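Local coordinates for protein pumilio homolog 23 (Arabidopsis thaliana, PDB 5WZJ) that binds RNA sequence-specifically through packed pumilio repeats, recognises a sequence in 18S rRNA, and probably regulates translation and mRNA stability, at residues I398-L403 and T452-E457; G435-K438 and H443-P446; E461-S466 and R470-F475; K491-F496 and R521-S526. All blocks are in the same frame, centred on the assembly; numbering follows the deposited sequence.

Overall arrangement
All four contacts lie in the C-terminal half of the superhelix. Contacts 1, 2 and 3 touch one another, and contact 4 adjoins 1 and 3 but not 2. Contacts 1 and 2 share helix 445-453, contacts 1 and 3 share helix 456-463, and Phe437 of contact 2 touches Val471 of contact 3. Contacts 1 and 2 are buried and join helices purely through apolar side chains. Contact 3 is buried on its protein side, yet its other flank carries polar and charged groups to the RNA bases. Contact 4 lies farther from the chain's centre; it is partly buried, pairing an aromatic core contact with an exposed arginine. A lysine ties contacts 1 and 4 together.

Contact 1. Residues I398-L403 and T452-E457; sequences ILPRLL and TSMKAE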
loop_
_atom_site.group_PDB
_atom_site.type_symbol
_atom_site.label_atom_id
_atom_site.label_comp_id
_atom_site.label_asym_id
_atom_site.label_seq_id
_atom_site.Cartn_x
_atom_site.Cartn_y
_atom_site.Cartn_z
ATOM N N ILE A 398 26.975 -11.404 5.506
ATOM C CA ILE A 398 25.727 -10.757 5.900
ATOM C C ILE A 398 24.866 -10.449 4.675
ATOM O O ILE A 398 23.646 -10.646 4.696
ATOM C CB ILE A 398 26.012 -9.509 6.760
ATOM C CG1 ILE A 398 24.707 -8.821 7.165
ATOM C CG2 ILE A 398 26.899 -8.550 6.034
ATOM C CD1 ILE A 398 23.800 -9.698 8.006
ATOM N N LEU A 399 25.483 -9.999 3.573
ATOM C CA LEU A 399 24.690 -9.666 2.390
ATOM C C LEU A 399 24.032 -10.887 1.787
ATOM O O LEU A 399 22.787 -10.885 1.620
ATOM C CB LEU A 399 25.548 -8.899 1.371
ATOM C CG LEU A 399 25.087 -7.476 1.040
ATOM C CD1 LEU A 399 23.637 -7.460 0.524
ATOM C CD2 LEU A 399 25.239 -6.565 2.264
ATOM N N PRO A 400 24.735 -11.971 1.423
ATOM C CA PRO A 400 24.045 -13.144 0.872
ATOM C C PRO A 400 22.933 -13.674 1.763
ATOM O O PRO A 400 21.877 -14.074 1.260
ATOM C CB PRO A 400 25.165 -14.186 0.720
ATOM C CG PRO A 400 26.411 -13.399 0.598
ATOM C CD PRO A 400 26.203 -12.175 1.461
ATOM N N ARG A 401 23.144 -13.688 3.079
ATOM C CA ARG A 401 22.126 -14.247 3.957
ATOM C C ARG A 401 20.878 -13.375 3.997
ATOM O O ARG A 401 19.768 -13.901 4.091
ATOM C CB ARG A 401 22.697 -14.454 5.358
ATOM C CG ARG A 401 23.809 -15.514 5.396
ATOM C CD ARG A 401 24.424 -15.647 6.762
ATOM N NE ARG A 401 25.480 -16.657 6.767
ATOM C CZ ARG A 401 26.048 -17.141 7.868
ATOM N NH1 ARG A 401 25.658 -16.716 9.065
ATOM N NH2 ARG A 401 27.002 -18.061 7.769
ATOM N N LEU A 402 21.029 -12.053 3.906
ATOM C CA LEU A 402 19.843 -11.200 3.903
ATOM C C LEU A 402 19.146 -11.216 2.549
ATOM O O LEU A 402 17.911 -11.182 2.486
ATOM C CB LEU A 402 20.213 -9.768 4.292
ATOM C CG LEU A 402 20.379 -9.511 5.792
ATOM C CD1 LEU A 402 21.050 -8.175 6.027
ATOM C CD2 LEU A 402 19.043 -9.574 6.520
ATOM N N LEU A 403 19.914 -11.267 1.455
ATOM C CA LEU A 403 19.305 -11.417 0.132
ATOM C C LEU A 403 18.430 -12.661 0.033
ATOM O O LEU A 403 17.419 -12.652 -0.680
ATOM C CB LEU A 403 20.387 -11.468 -0.948
ATOM C CG LEU A 403 21.189 -10.187 -1.174
ATOM C CD1 LEU A 403 22.369 -10.506 -2.096
ATOM C CD2 LEU A 403 20.284 -9.076 -1.762
ATOM N N THR A 452 30.549 -5.423 -1.366
ATOM C CA THR A 452 31.600 -5.219 -2.368
ATOM C C THR A 452 32.586 -6.375 -2.434
ATOM O O THR A 452 33.356 -6.442 -3.400
ATOM C CB THR A 452 32.384 -3.928 -2.121
ATOM O OG1 THR A 452 33.002 -3.977 -0.828
ATOM C CG2 THR A 452 31.465 -2.713 -2.214
ATOM N N SER A 453 32.586 -7.269 -1.437
ATOM C CA SER A 453 33.420 -8.473 -1.465
ATOM C C SER A 453 32.811 -9.610 -2.260
ATOM O O SER A 453 33.539 -10.536 -2.621
ATOM C CB SER A 453 33.678 -9.006 -0.052
ATOM O OG SER A 453 34.504 -8.115 0.671
ATOM N N MET A 454 31.496 -9.602 -2.482
ATOM C CA MET A 454 30.853 -10.727 -3.150
ATOM C C MET A 454 31.491 -10.948 -4.516
ATOM O O MET A 454 31.860 -9.996 -5.209
ATOM C CB MET A 454 29.342 -10.482 -3.301
ATOM C CG MET A 454 28.548 -10.623 -2.000
ATOM S SD MET A 454 26.844 -10.035 -2.183
ATOM C CE MET A 454 26.287 -10.976 -3.594
ATOM N N LYS A 455 31.638 -12.215 -4.894
ATOM C CA LYS A 455 32.315 -12.507 -6.143
ATOM C C LYS A 455 31.418 -12.134 -7.316
ATOM O O LYS A 455 30.197 -11.987 -7.182
ATOM C CB LYS A 455 32.722 -13.980 -6.208
ATOM C CG LYS A 455 31.561 -14.952 -6.132
ATOM C CD LYS A 455 32.069 -16.393 -6.096
ATOM C CE LYS A 455 30.928 -17.379 -5.922
ATOM N NZ LYS A 455 31.401 -18.796 -5.902
ATOM N N ALA A 456 32.052 -11.977 -8.482
ATOM C CA ALA A 456 31.373 -11.431 -9.655
ATOM C C ALA A 456 30.082 -12.175 -9.960
ATOM O O ALA A 456 29.049 -11.551 -10.238
ATOM C CB ALA A 456 32.318 -11.467 -10.869
ATOM N N GLU A 457 30.096 -13.507 -9.878
ATOM C CA GLU A 457 28.894 -14.234 -10.279
ATOM C C GLU A 457 27.735 -13.992 -9.313
ATOM O O GLU A 457 26.576 -13.904 -9.743
ATOM C CB GLU A 457 29.192 -15.722 -10.426
ATOM C CG GLU A 457 29.647 -16.411 -9.179
ATOM C CD GLU A 457 29.947 -17.875 -9.434
ATOM O OE1 GLU A 457 28.977 -18.662 -9.578
ATOM O OE2 GLU A 457 31.151 -18.225 -9.511
#
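Met454 reaches across to Leu399, Pro400 and Leu403 on one side of helix 398-403, and its side chain makes all the direct contact between the two segments. The interaction is apolar throughout. The sulfur SD of Met454 rests against CB of Leu399 at 3.9 Å. More loosely, SD of Met454 lies 4.3 Å from CD of Pro400. Beyond it, the terminal methyl CE of Met454 meets CD1 of Leu403, one helical turn on from Leu399, at 4.2 Å. The side chain runs out extended as far as SD and then bends at its last torsion (chi3 54°), which turns CE toward Leu403. Residue types fit their places: leucines four apart lie on the same side of the helix, Leu399 touching through CB and Leu403 through CD1, and proline in a first turn gives up no backbone bond, because its nitrogen would have no helical acceptor there. Leu399 and Leu403 also pack on Leu433 of helix 427-436 and on Val471 of helix 468-477, so the methionine completes a core that several helices of the pumilio array share.

Polar interactions flank the turn at Met454, where the chain passes from helix 445-453 to helix 456-463. NZ of Lys491 donates to the backbone carbonyls of Thr452 and Met454.

The chemistry thus separates cleanly: a flexible, polarisable thioether packs against the leucines and proline without asking for a hydrogen bond, while a lysine satisfies the carbonyls of the turn.

Contact 2. Residues G435-K438 and H443-P446; sequences GIFK and HIQP
The backbones of Ile436 and Ile444 approach to 7.1 Å between their CA atoms, where the chain leaves helix 427-436 and turns into helix 445-453. This helix-loop-helix connection is part of the all-helical pumilio superhelix. Ile444 holds the N-cap position, and its side chain points toward residues 435-438. The two isoleucines run antiparallel alongside each other, with CG2 of Ile436 meeting CG2 of Ile444 at 3.8 Å. In Ile444 the branch CG1 sits between the backbone N and the carbonyl carbon (chi1 58°), and the chain beyond it is extended, which carries CD1 to the C-terminal end of helix 427-436. There CD1 of Ile444 comes to 3.9 Å from CD1 of Phe437, approaching the ring at a slant.

Beta-branched isoleucines suit such a corner, since each offers methyls in two directions from one short side chain. Phe437 starts out pointing away from residues 443-446, but its ring comes nearer and goes on to pack against Ile448 and Leu451 of helix 445-453 and Val471 of helix 468-477. Ile444 also touches Cys381 of helix 377-388. The same methyl CD1 of Ile444 lies 3.6 Å from the carbonyl O of Ile436.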
loop_
_atom_site.group_PDB
_atom_site.type_symbol
_atom_site.label_atom_id
_atom_site.label_comp_id
_atom_site.label_asym_id
_atom_site.label_seq_id
_atom_site.Cartn_x
_atom_site.Cartn_y
_atom_site.Cartn_z
ATOM N N GLY A 435 17.096 -0.031 3.019
ATOM C CA GLY A 435 17.135 0.915 4.123
ATOM C C GLY A 435 18.519 1.021 4.742
ATOM O O GLY A 435 18.957 2.114 5.110
ATOM N N ILE A 436 19.218 -0.116 4.872
ATOM C CA ILE A 436 20.587 -0.124 5.400
ATOM C C ILE A 436 21.456 0.866 4.636
ATOM O O ILE A 436 22.190 1.667 5.228
ATOM C CB ILE A 436 21.172 -1.550 5.347
ATOM C CG1 ILE A 436 20.548 -2.423 6.444
ATOM C CG2 ILE A 436 22.718 -1.543 5.443
ATOM C CD1 ILE A 436 21.055 -2.093 7.829
ATOM N N PHE A 437 21.370 0.848 3.310
ATOM C CA PHE A 437 22.292 1.662 2.532
ATOM C C PHE A 437 21.910 3.134 2.506
ATOM O O PHE A 437 22.603 3.930 1.862
ATOM C CB PHE A 437 22.443 1.084 1.116
ATOM C CG PHE A 437 23.311 -0.150 1.095
ATOM C CD1 PHE A 437 24.641 -0.065 1.495
ATOM C CD2 PHE A 437 22.789 -1.395 0.762
ATOM C CE1 PHE A 437 25.455 -1.198 1.537
ATOM C CE2 PHE A 437 23.596 -2.542 0.793
ATOM C CZ PHE A 437 24.928 -2.441 1.185
ATOM N N LYS A 438 20.869 3.528 3.233
ATOM C CA LYS A 438 20.600 4.940 3.442
ATOM C C LYS A 438 21.248 5.485 4.710
ATOM O O LYS A 438 21.310 6.709 4.870
ATOM C CB LYS A 438 19.084 5.181 3.449
ATOM C CG LYS A 438 18.479 5.083 2.042
ATOM C CD LYS A 438 16.961 5.060 2.067
ATOM C CE LYS A 438 16.401 6.333 2.667
ATOM N NZ LYS A 438 14.954 6.183 3.006
ATOM N N HIS A 443 27.931 3.720 9.909
ATOM C CA HIS A 443 27.120 2.764 10.650
ATOM C C HIS A 443 27.036 1.404 9.988
ATOM O O HIS A 443 26.510 0.469 10.604
ATOM C CB HIS A 443 25.694 3.305 10.842
ATOM C CG HIS A 443 25.640 4.592 11.603
ATOM N ND1 HIS A 443 26.426 4.830 12.708
ATOM C CD2 HIS A 443 24.911 5.718 11.408
ATOM C CE1 HIS A 443 26.174 6.042 13.171
ATOM N NE2 HIS A 443 25.258 6.601 12.399
ATOM N N ILE A 444 27.517 1.271 8.754
ATOM C CA ILE A 444 27.192 0.091 7.964
ATOM C C ILE A 444 28.429 -0.468 7.276
ATOM O O ILE A 444 28.320 -1.104 6.222
ATOM C CB ILE A 444 26.097 0.421 6.927
ATOM C CG1 ILE A 444 26.574 1.550 6.018
ATOM C CG2 ILE A 444 24.793 0.818 7.646
ATOM C CD1 ILE A 444 25.713 1.776 4.781
ATOM N N GLN A 445 29.611 -0.257 7.862
ATOM C CA GLN A 445 30.823 -0.820 7.265
ATOM C C GLN A 445 30.733 -2.328 7.011
ATOM O O GLN A 445 31.158 -2.766 5.929
ATOM C CB GLN A 445 32.043 -0.461 8.133
ATOM C CG GLN A 445 32.402 1.030 8.025
ATOM C CD GLN A 445 32.833 1.413 6.615
ATOM O OE1 GLN A 445 33.851 0.923 6.127
ATOM N NE2 GLN A 445 32.055 2.277 5.945
ATOM N N PRO A 446 30.196 -3.158 7.910
ATOM C CA PRO A 446 30.076 -4.589 7.577
ATOM C C PRO A 446 29.239 -4.849 6.331
ATOM O O PRO A 446 29.530 -5.799 5.589
ATOM C CB PRO A 446 29.410 -5.189 8.825
ATOM C CG PRO A 446 29.656 -4.204 9.924
ATOM C CD PRO A 446 29.704 -2.865 9.273
#

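Contact 3. Residues E461-S466 and R470-F475; sequences ETAKDS and RVIEAF. With nucleotides of chain B.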
loop_
_atom_site.group_PDB
_atom_site.type_symbol
_atom_site.label_atom_id
_atom_site.label_comp_id
_atom_site.label_asym_id
_atom_site.label_seq_id
_atom_site.Cartn_x
_atom_site.Cartn_y
_atom_site.Cartn_z
ATOM N N GLU A 461 24.286 -12.148 -10.384
ATOM C CA GLU A 461 23.012 -12.772 -10.035
ATOM C C GLU A 461 22.122 -11.818 -9.242
ATOM O O GLU A 461 20.898 -11.789 -9.438
ATOM C CB GLU A 461 23.245 -14.053 -9.235
ATOM C CG GLU A 461 23.821 -15.183 -10.048
ATOM C CD GLU A 461 22.828 -15.728 -11.049
ATOM O OE1 GLU A 461 22.025 -16.605 -10.659
ATOM O OE2 GLU A 461 22.842 -15.265 -12.212
ATOM N N THR A 462 22.715 -11.040 -8.329
ATOM C CA THR A 462 21.940 -10.070 -7.560
ATOM C C THR A 462 21.350 -9.005 -8.473
ATOM O O THR A 462 20.174 -8.645 -8.353
ATOM C CB THR A 462 22.821 -9.421 -6.487
ATOM O OG1 THR A 462 23.417 -10.442 -5.672
ATOM C CG2 THR A 462 21.995 -8.448 -5.599
ATOM N N ALA A 463 22.159 -8.501 -9.412
ATOM C CA ALA A 463 21.693 -7.460 -10.323
ATOM C C ALA A 463 20.557 -7.953 -11.212
ATOM O O ALA A 463 19.683 -7.169 -11.590
ATOM C CB ALA A 463 22.851 -6.964 -11.185
ATOM N N LYS A 464 20.552 -9.236 -11.552
ATOM C CA LYS A 464 19.509 -9.807 -12.395
ATOM C C LYS A 464 18.231 -10.109 -11.633
ATOM O O LYS A 464 17.270 -10.576 -12.241
ATOM C CB LYS A 464 20.009 -11.093 -13.057
ATOM C CG LYS A 464 21.213 -10.885 -13.976
ATOM C CD LYS A 464 21.681 -12.201 -14.583
ATOM C CE LYS A 464 23.043 -12.015 -15.236
ATOM N NZ LYS A 464 23.587 -13.272 -15.825
ATOM N N ASP A 465 18.202 -9.878 -10.328
ATOM C CA ASP A 465 17.028 -10.145 -9.511
ATOM C C ASP A 465 16.274 -8.839 -9.311
ATOM O O ASP A 465 16.883 -7.810 -9.007
ATOM C CB ASP A 465 17.430 -10.748 -8.160
ATOM C CG ASP A 465 16.232 -11.095 -7.289
ATOM O OD1 ASP A 465 15.649 -10.182 -6.656
ATOM O OD2 ASP A 465 15.882 -12.287 -7.225
ATOM N N SER A 466 14.948 -8.880 -9.478
ATOM C CA SER A 466 14.161 -7.651 -9.417
ATOM C C SER A 466 14.127 -7.039 -8.019
ATOM O O SER A 466 13.853 -5.837 -7.892
ATOM C CB SER A 466 12.733 -7.909 -9.920
ATOM O OG SER A 466 12.090 -8.890 -9.123
ATOM N N ARG A 470 17.525 -3.655 -6.618
ATOM C CA ARG A 470 17.260 -2.499 -5.758
ATOM C C ARG A 470 18.320 -2.340 -4.671
ATOM O O ARG A 470 18.648 -1.215 -4.276
ATOM C CB ARG A 470 15.879 -2.627 -5.117
ATOM C CG ARG A 470 14.753 -2.812 -6.129
ATOM C CD ARG A 470 14.519 -1.549 -6.932
ATOM N NE ARG A 470 13.154 -1.530 -7.448
ATOM C CZ ARG A 470 12.423 -0.434 -7.630
ATOM N NH1 ARG A 470 12.922 0.761 -7.348
ATOM N NH2 ARG A 470 11.181 -0.541 -8.092
ATOM N N VAL A 471 18.852 -3.452 -4.157
ATOM C CA VAL A 471 19.908 -3.369 -3.147
ATOM C C VAL A 471 21.155 -2.722 -3.741
ATOM O O VAL A 471 21.729 -1.784 -3.167
ATOM C CB VAL A 471 20.212 -4.766 -2.564
ATOM C CG1 VAL A 471 21.327 -4.685 -1.507
ATOM C CG2 VAL A 471 18.948 -5.369 -1.924
ATOM N N ILE A 472 21.591 -3.219 -4.906
ATOM C CA ILE A 472 22.753 -2.644 -5.588
ATOM C C ILE A 472 22.555 -1.152 -5.850
ATOM O O ILE A 472 23.464 -0.339 -5.621
ATOM C CB ILE A 472 23.035 -3.427 -6.887
ATOM C CG1 ILE A 472 23.560 -4.825 -6.532
ATOM C CG2 ILE A 472 24.043 -2.674 -7.779
ATOM C CD1 ILE A 472 23.759 -5.706 -7.738
ATOM N N GLU A 473 21.355 -0.756 -6.291
ATOM C CA GLU A 473 21.112 0.647 -6.609
ATOM C C GLU A 473 21.136 1.507 -5.356
ATOM O O GLU A 473 21.613 2.647 -5.391
ATOM C CB GLU A 473 19.779 0.802 -7.354
ATOM C CG GLU A 473 19.839 0.285 -8.794
ATOM C CD GLU A 473 18.466 0.128 -9.430
ATOM O OE1 GLU A 473 17.500 0.784 -8.971
ATOM O OE2 GLU A 473 18.355 -0.667 -10.381
ATOM N N ALA A 474 20.628 0.982 -4.241
ATOM C CA ALA A 474 20.705 1.733 -2.993
ATOM C C ALA A 474 22.158 1.913 -2.555
ATOM O O ALA A 474 22.540 2.987 -2.072
ATOM C CB ALA A 474 19.888 1.027 -1.904
ATOM N N PHE A 475 22.982 0.870 -2.710
ATOM C CA PHE A 475 24.412 1.009 -2.430
ATOM C C PHE A 475 25.061 2.056 -3.332
ATOM O O PHE A 475 25.851 2.882 -2.867
ATOM C CB PHE A 475 25.115 -0.339 -2.595
ATOM C CG PHE A 475 26.619 -0.238 -2.697
ATOM C CD1 PHE A 475 27.385 0.055 -1.582
ATOM C CD2 PHE A 475 27.264 -0.492 -3.902
ATOM C CE1 PHE A 475 28.775 0.127 -1.669
ATOM C CE2 PHE A 475 28.654 -0.428 -3.999
ATOM C CZ PHE A 475 29.405 -0.100 -2.879
ATOM P P G B 2 6.811 -0.192 -14.762
ATOM O OP1 G B 2 5.487 -0.852 -14.636
ATOM O OP2 G B 2 6.971 1.235 -14.389
ATOM O "O5'" G B 2 7.813 -1.051 -13.870
ATOM C "C5'" G B 2 8.256 -2.332 -14.294
ATOM C "C4'" G B 2 9.225 -2.926 -13.300
ATOM O "O4'" G B 2 10.446 -2.156 -13.266
ATOM C "C3'" G B 2 8.751 -2.955 -11.857
ATOM O "O3'" G B 2 7.958 -4.109 -11.629
ATOM C "C2'" G B 2 10.053 -2.946 -11.044
ATOM O "O2'" G B 2 10.490 -4.273 -10.779
ATOM C "C1'" G B 2 11.052 -2.276 -12.006
ATOM N N9 G B 2 11.550 -0.959 -11.565
ATOM C C8 G B 2 10.935 0.275 -11.497
ATOM N N7 G B 2 11.735 1.222 -11.059
ATOM C C5 G B 2 12.947 0.568 -10.830
ATOM C C6 G B 2 14.200 1.040 -10.351
ATOM O O6 G B 2 14.509 2.184 -10.012
ATOM N N1 G B 2 15.150 0.022 -10.274
ATOM C C2 G B 2 14.929 -1.289 -10.605
ATOM N N2 G B 2 15.961 -2.128 -10.472
ATOM N N3 G B 2 13.772 -1.748 -11.060
ATOM C C4 G B 2 12.842 -0.770 -11.141
ATOM P P A B 3 6.933 -4.208 -10.397
ATOM O OP1 A B 3 5.711 -4.873 -10.932
ATOM O OP2 A B 3 6.834 -2.895 -9.710
ATOM O "O5'" A B 3 7.637 -5.247 -9.415
ATOM C "C5'" A B 3 7.957 -6.566 -9.845
ATOM C "C4'" A B 3 8.698 -7.327 -8.771
ATOM O "O4'" A B 3 9.991 -6.711 -8.545
ATOM C "C3'" A B 3 8.046 -7.349 -7.390
ATOM O "O3'" A B 3 7.049 -8.350 -7.275
ATOM C "C2'" A B 3 9.234 -7.559 -6.450
ATOM O "O2'" A B 3 9.612 -8.928 -6.389
ATOM C "C1'" A B 3 10.338 -6.794 -7.178
ATOM N N9 A B 3 10.529 -5.429 -6.658
ATOM C C8 A B 3 10.239 -4.240 -7.291
ATOM N N7 A B 3 10.562 -3.182 -6.573
ATOM C C5 A B 3 11.110 -3.724 -5.402
ATOM C C6 A B 3 11.647 -3.150 -4.238
ATOM N N6 A B 3 11.724 -1.832 -4.037
ATOM N N1 A B 3 12.113 -3.978 -3.269
ATOM C C2 A B 3 12.039 -5.298 -3.450
ATOM N N3 A B 3 11.554 -5.957 -4.503
ATOM C C4 A B 3 11.100 -5.107 -5.446
HETATM O O HOH W 1 12.871 -3.899 -9.506
#
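The RNA-reading surface of Pumilio repeat 7 is built here, where Ser466 and Arg470 of helix 468-477 meet each other and two nucleotides, Arg470 at the bases and Ser466 at a ribose. Carbonyl O of Ser466 lies 3.6 Å from CG of Arg470, at the edge of the guanidinium. That flat group sits between the bases: C5 of G2 of chain B lies 3.3 Å above one face, N6 of A3 of chain B over the opposite one. A bend at chi2 (-70°) helps put it there, and NH2 makes a weak hydrogen bond to N7 of A3 of chain B.

Glu473 reads the guanine, as acidic residues do in PUF repeats: extended beyond CG, it takes N1 of G2 of chain B on OE1 at 2.8 Å, nearly straight (165°), and N2 on OE2. Lys511 (salt bridge) and Thr508 (hydrogen bond) also hold the carboxylate. Between helices 456-463 and 468-477, CD1 of Ile472 packs against CB of small Ala463 at 3.8 Å and CG2 of Thr462 at 3.9 Å. OG of Ser466 donates to O4' of A3 of chain B, and a water joins O of Ser466 (2.7 Å) to NE of Arg470 and O2' of G2 of chain B.

Contact 4. Residues K491-F496 and R521-S526; sequences KLRGHF and REAIAS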
loop_
_atom_site.group_PDB
_atom_site.type_symbol
_atom_site.label_atom_id
_atom_site.label_comp_id
_atom_site.label_asym_id
_atom_site.label_seq_id
_atom_site.Cartn_x
_atom_site.Cartn_y
_atom_site.Cartn_z
ATOM N N LYS A 491 32.883 -5.610 -11.268
ATOM C CA LYS A 491 32.553 -7.030 -11.295
ATOM C C LYS A 491 31.272 -7.327 -12.072
ATOM O O LYS A 491 30.940 -8.503 -12.248
ATOM C CB LYS A 491 32.471 -7.574 -9.866
ATOM C CG LYS A 491 33.889 -7.822 -9.304
ATOM C CD LYS A 491 33.880 -8.479 -7.948
ATOM C CE LYS A 491 33.619 -7.465 -6.843
ATOM N NZ LYS A 491 33.951 -8.080 -5.513
ATOM N N LEU A 492 30.563 -6.311 -12.559
ATOM C CA LEU A 492 29.451 -6.542 -13.474
ATOM C C LEU A 492 29.878 -6.554 -14.937
ATOM O O LEU A 492 29.038 -6.833 -15.805
ATOM C CB LEU A 492 28.361 -5.487 -13.277
ATOM C CG LEU A 492 27.629 -5.503 -11.933
ATOM C CD1 LEU A 492 26.635 -4.358 -11.857
ATOM C CD2 LEU A 492 26.905 -6.828 -11.727
ATOM N N ARG A 493 31.151 -6.265 -15.226
ATOM C CA ARG A 493 31.620 -6.212 -16.605
ATOM C C ARG A 493 31.398 -7.547 -17.296
ATOM O O ARG A 493 31.566 -8.614 -16.701
ATOM C CB ARG A 493 33.104 -5.843 -16.665
ATOM C CG ARG A 493 33.393 -4.378 -16.354
ATOM C CD ARG A 493 34.814 -3.969 -16.755
ATOM N NE ARG A 493 35.041 -4.023 -18.199
ATOM C CZ ARG A 493 36.089 -3.472 -18.812
ATOM N NH1 ARG A 493 37.000 -2.815 -18.103
ATOM N NH2 ARG A 493 36.227 -3.573 -20.131
ATOM N N GLY A 494 31.023 -7.483 -18.564
ATOM C CA GLY A 494 30.635 -8.670 -19.290
ATOM C C GLY A 494 29.181 -9.041 -19.140
ATOM O O GLY A 494 28.718 -9.963 -19.825
ATOM N N HIS A 495 28.432 -8.350 -18.281
ATOM C CA HIS A 495 27.034 -8.686 -18.055
ATOM C C HIS A 495 26.099 -7.520 -18.280
ATOM O O HIS A 495 24.889 -7.663 -18.066
ATOM C CB HIS A 495 26.837 -9.238 -16.635
ATOM C CG HIS A 495 27.472 -10.574 -16.436
ATOM N ND1 HIS A 495 28.773 -10.719 -16.007
ATOM C CD2 HIS A 495 27.002 -11.824 -16.653
ATOM C CE1 HIS A 495 29.075 -12.004 -15.952
ATOM N NE2 HIS A 495 28.018 -12.696 -16.341
ATOM N N PHE A 496 26.617 -6.368 -18.692
ATOM C CA PHE A 496 25.729 -5.231 -18.866
ATOM C C PHE A 496 24.755 -5.458 -20.012
ATOM O O PHE A 496 23.621 -4.967 -19.957
ATOM C CB PHE A 496 26.546 -3.956 -19.072
ATOM C CG PHE A 496 27.267 -3.515 -17.827
ATOM C CD1 PHE A 496 26.565 -2.936 -16.772
ATOM C CD2 PHE A 496 28.636 -3.706 -17.696
ATOM C CE1 PHE A 496 27.218 -2.529 -15.610
ATOM C CE2 PHE A 496 29.301 -3.296 -16.525
ATOM C CZ PHE A 496 28.587 -2.711 -15.487
ATOM N N ARG A 521 32.178 3.837 -18.550
ATOM C CA ARG A 521 31.052 4.218 -19.404
ATOM C C ARG A 521 31.215 3.663 -20.807
ATOM O O ARG A 521 30.254 3.159 -21.402
ATOM C CB ARG A 521 30.910 5.735 -19.457
ATOM C CG ARG A 521 30.331 6.305 -18.194
ATOM C CD ARG A 521 30.025 7.779 -18.341
ATOM N NE ARG A 521 29.552 8.322 -17.081
ATOM C CZ ARG A 521 28.999 9.520 -16.940
ATOM N NH1 ARG A 521 28.846 10.311 -17.993
ATOM N NH2 ARG A 521 28.598 9.920 -15.742
ATOM N N GLU A 522 32.431 3.734 -21.345
ATOM C CA GLU A 522 32.693 3.176 -22.661
ATOM C C GLU A 522 32.521 1.663 -22.669
ATOM O O GLU A 522 31.959 1.102 -23.618
ATOM C CB GLU A 522 34.097 3.561 -23.117
ATOM C CG GLU A 522 34.389 3.102 -24.514
ATOM C CD GLU A 522 35.612 3.758 -25.111
ATOM O OE1 GLU A 522 36.305 4.523 -24.399
ATOM O OE2 GLU A 522 35.866 3.501 -26.306
ATOM N N ALA A 523 32.996 0.979 -21.624
ATOM C CA ALA A 523 32.814 -0.468 -21.552
ATOM C C ALA A 523 31.333 -0.843 -21.520
ATOM O O ALA A 523 30.903 -1.756 -22.232
ATOM C CB ALA A 523 33.543 -1.034 -20.330
ATOM N N ILE A 524 30.535 -0.138 -20.714
ATOM C CA ILE A 524 29.094 -0.400 -20.678
ATOM C C ILE A 524 28.467 -0.122 -22.041
ATOM O O ILE A 524 27.634 -0.896 -22.532
ATOM C CB ILE A 524 28.416 0.439 -19.579
ATOM C CG1 ILE A 524 28.828 -0.039 -18.184
ATOM C CG2 ILE A 524 26.883 0.391 -19.737
ATOM C CD1 ILE A 524 28.501 0.980 -17.096
ATOM N N ALA A 525 28.831 1.007 -22.656
ATOM C CA ALA A 525 28.252 1.364 -23.949
ATOM C C ALA A 525 28.599 0.322 -25.000
ATOM O O ALA A 525 27.758 -0.051 -25.831
ATOM C CB ALA A 525 28.739 2.748 -24.374
ATOM N N SER A 526 29.833 -0.179 -24.956
ATOM C CA SER A 526 30.263 -1.220 -25.877
ATOM C C SER A 526 29.444 -2.496 -25.696
ATOM O O SER A 526 29.108 -3.176 -26.675
ATOM C CB SER A 526 31.755 -1.482 -25.654
ATOM O OG SER A 526 32.250 -2.464 -26.537
#
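Ala523 is where helix 518-530 first meets the loop 491-496, through the guanidinium of Arg493. Its methyl CB sits under one face of that flat group, 3.7 Å from NH2 of Arg493 and off-centre, near the border of the group. The arginine chain starts off alongside the contact and its end comes nearer after a bend at chi3 (65°), which lays the guanidinium down on the helix. The small methyl lets the flat group lie close over the helix, while Arg493 keeps its charged end at the exposed surface.

Next in sequence, Ile524 turns to the buried side and meets Phe496. Its CG1 stands almost exactly over the centre of the ring, 3.5 Å from the centroid and only 6° off the normal, a CH-pi contact over the face. CD1 of Ile524 extends the overlap along one border of the ring, 4.0 Å from CZ of Phe496. The isoleucine also leans on Val509 and Phe513 of helix 503-514, so this pair belongs to the buried packing of Pumilio repeat 8.

The loop is shaped to deliver these groups. A type II turn runs from Leu492 to His495, with Gly494 at a positive phi (87°) that glycine adopts without strain, and helix 496-501 follows. One turn beyond Ala523, Glu527 accepts hydrogen bonds from the backbone N of Gly494 and of Phe496.

The contact therefore grades from an aromatic-aliphatic core at Ile524 to a methyl under a cation at the surface, with a carboxylate fixing the loop backbone beside them.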